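Local coordinates for protein C alpha-dehydrogenase (Sphingobium sp. SYK-6, PDB 4YAE) that probably oxidises an alcohol group of its substrate with NAD(+) as hydride acceptor, as a member of the short-chain dehydrogenase/reductase family, at residues A[59-64]-A[72-77]. Numbering follows the deposited sequence.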
loop_
_atom_site.group_PDB
_atom_site.type_symbol
_atom_site.label_atom_id
_atom_site.label_comp_id
_atom_site.label_asym_id
_atom_site.label_seq_id
_atom_site.Cartn_x
_atom_site.Cartn_y
_atom_site.Cartn_z
ATOM N N HIS A 59 -16.070 16.856 -21.634
ATOM C CA HIS A 59 -15.782 15.757 -22.537
ATOM C C HIS A 59 -15.780 14.477 -21.705
ATOM O O HIS A 59 -15.507 14.541 -20.524
ATOM C CB HIS A 59 -14.434 15.984 -23.213
ATOM C CG HIS A 59 -14.054 14.926 -24.197
ATOM N ND1 HIS A 59 -14.836 14.603 -25.285
ATOM C CD2 HIS A 59 -12.963 14.128 -24.262
ATOM C CE1 HIS A 59 -14.242 13.644 -25.976
ATOM N NE2 HIS A 59 -13.102 13.345 -25.380
ATOM N N THR A 60 -16.097 13.337 -22.307
ATOM C CA THR A 60 -16.093 12.062 -21.595
ATOM C C THR A 60 -15.210 11.057 -22.322
ATOM O O THR A 60 -15.127 11.072 -23.553
ATOM C CB THR A 60 -17.501 11.467 -21.452
ATOM O OG1 THR A 60 -18.015 11.121 -22.751
ATOM C CG2 THR A 60 -18.438 12.431 -20.750
ATOM N N ILE A 61 -14.554 10.202 -21.545
ATOM C CA ILE A 61 -13.694 9.140 -22.072
ATOM C C ILE A 61 -13.978 7.868 -21.293
ATOM O O ILE A 61 -13.869 7.855 -20.070
ATOM C CB ILE A 61 -12.194 9.488 -21.959
ATOM C CG1 ILE A 61 -11.864 10.784 -22.702
ATOM C CG2 ILE A 61 -11.330 8.334 -22.498
ATOM C CD1 ILE A 61 -10.417 11.248 -22.561
ATOM N N ARG A 62 -14.345 6.798 -21.988
ATOM C CA ARG A 62 -14.483 5.495 -21.337
ATOM C C ARG A 62 -13.095 4.921 -21.094
ATOM O O ARG A 62 -12.330 4.732 -22.046
ATOM C CB ARG A 62 -15.310 4.540 -22.192
ATOM C CG ARG A 62 -15.658 3.233 -21.527
ATOM C CD ARG A 62 -16.431 2.376 -22.528
ATOM N NE ARG A 62 -16.698 1.013 -22.074
ATOM C CZ ARG A 62 -16.163 -0.088 -22.602
ATOM N NH1 ARG A 62 -15.303 -0.022 -23.612
ATOM N NH2 ARG A 62 -16.491 -1.274 -22.109
ATOM N N LEU A 63 -12.782 4.616 -19.836
ATOM C CA LEU A 63 -11.416 4.308 -19.439
ATOM C C LEU A 63 -11.359 3.271 -18.323
ATOM O O LEU A 63 -12.092 3.367 -17.348
ATOM C CB LEU A 63 -10.711 5.587 -18.977
ATOM C CG LEU A 63 -9.320 5.424 -18.363
ATOM C CD1 LEU A 63 -8.315 4.972 -19.416
ATOM C CD2 LEU A 63 -8.882 6.733 -17.706
ATOM N N ASP A 64 -10.473 2.291 -18.491
ATOM C CA ASP A 64 -10.087 1.372 -17.425
ATOM C C ASP A 64 -8.753 1.870 -16.860
ATOM O O ASP A 64 -7.735 1.792 -17.541
ATOM C CB ASP A 64 -9.951 -0.056 -17.972
ATOM C CG ASP A 64 -9.535 -1.069 -16.921
ATOM O OD1 ASP A 64 -9.159 -0.686 -15.792
ATOM O OD2 ASP A 64 -9.579 -2.274 -17.247
ATOM N N ALA A 72 -2.406 6.224 -21.230
ATOM C CA ALA A 72 -1.591 7.111 -22.066
ATOM C C ALA A 72 -2.415 7.715 -23.209
ATOM O O ALA A 72 -2.275 8.895 -23.532
ATOM C CB ALA A 72 -0.387 6.369 -22.621
ATOM N N GLU A 73 -3.272 6.901 -23.816
ATOM C CA GLU A 73 -4.143 7.367 -24.885
ATOM C C GLU A 73 -5.091 8.447 -24.356
ATOM O O GLU A 73 -5.348 9.445 -25.025
ATOM C CB GLU A 73 -4.948 6.208 -25.483
ATOM C CG GLU A 73 -4.129 5.176 -26.214
ATOM C CD GLU A 73 -4.915 3.893 -26.462
ATOM O OE1 GLU A 73 -6.160 3.909 -26.319
ATOM O OE2 GLU A 73 -4.286 2.867 -26.792
ATOM N N ALA A 74 -5.606 8.244 -23.147
ATOM C CA ALA A 74 -6.535 9.202 -22.563
ATOM C C ALA A 74 -5.847 10.535 -22.277
ATOM O O ALA A 74 -6.453 11.603 -22.410
ATOM C CB ALA A 74 -7.139 8.635 -21.305
ATOM N N ALA A 75 -4.590 10.486 -21.844
ATOM C CA ALA A 75 -3.865 11.722 -21.578
ATOM C C ALA A 75 -3.693 12.509 -22.879
ATOM O O ALA A 75 -3.810 13.728 -22.881
ATOM C CB ALA A 75 -2.521 11.432 -20.935
ATOM N N ARG A 76 -3.415 11.813 -23.974
ATOM C CA ARG A 76 -3.266 12.490 -25.267
ATOM C C ARG A 76 -4.609 13.030 -25.760
ATOM O O ARG A 76 -4.678 14.139 -26.307
ATOM C CB ARG A 76 -2.637 11.547 -26.304
ATOM C CG ARG A 76 -1.175 11.264 -26.015
ATOM C CD ARG A 76 -0.453 10.579 -27.180
ATOM N NE ARG A 76 -0.778 9.158 -27.259
ATOM C CZ ARG A 76 -0.079 8.182 -26.683
ATOM N NH1 ARG A 76 1.011 8.442 -25.969
ATOM N NH2 ARG A 76 -0.476 6.925 -26.823
ATOM N N GLU A 77 -5.679 12.273 -25.545
ATOM C CA GLU A 77 -7.013 12.724 -25.958
ATOM C C GLU A 77 -7.454 13.941 -25.140
ATOM O O GLU A 77 -8.022 14.889 -25.674
ATOM C CB GLU A 77 -8.033 11.578 -25.818
ATOM C CG GLU A 77 -9.446 11.974 -26.221
ATOM C CD GLU A 77 -10.468 10.847 -26.155
ATOM O OE1 GLU A 77 -10.102 9.649 -26.094
ATOM O OE2 GLU A 77 -11.666 11.186 -26.172
HETATM O O HOH W 1 -13.895 9.856 -25.578
#
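In the Rossmann fold of this short-chain dehydrogenase, His59 and Ile61 on the edge strand, and Leu63 just beyond its end, meet Ala74 and Glu77 on the helix that follows, the β-α half of a right-handed crossover. Strand 59-62 and helix 72-77 run nearly antiparallel, 167° between their directions, with axes 10.0 Å apart. Toward the start of the strand the contact is polar. Glu77 reaches across with CG anti to its backbone N and the chain extended beyond, which carries the carboxylate to the edge of the His59 ring. There His59 NE2 donates to Glu77 OE2 at 2.7 Å, with an N-H...O angle of 165°; the acceptor lies near the ring plane but is met on its anti side, and the ring and carboxylate planes are 60° apart. A water donates to the same OE2 and to Thr60 O, 2.7 Å from each, so two donors grip one carboxylate oxygen and tie it to the strand backbone. The Ile61 and Glu77 side chains approach from opposite directions, Ile61 CD1 ending 3.6 Å from Glu77 CD. Replacing Glu77 by an alanine would probably leave the imidazole N-H without this acceptor, the water without one anchor and Ile61 CD1 less covered. Further along, packing is apolar and looser: Ala74 CB sits 4.4 Å from Ile61 CG2 and 4.3 Å from Leu63 CD1. Phe9 of strand 7-11 touches all three residues, while backbone hydrogen bonds join His59, Ile61 and Leu63 to strand 31-36. Thr60 faces helix 39-51, and the strand leads into Asp64 and Val65, which bind NADH.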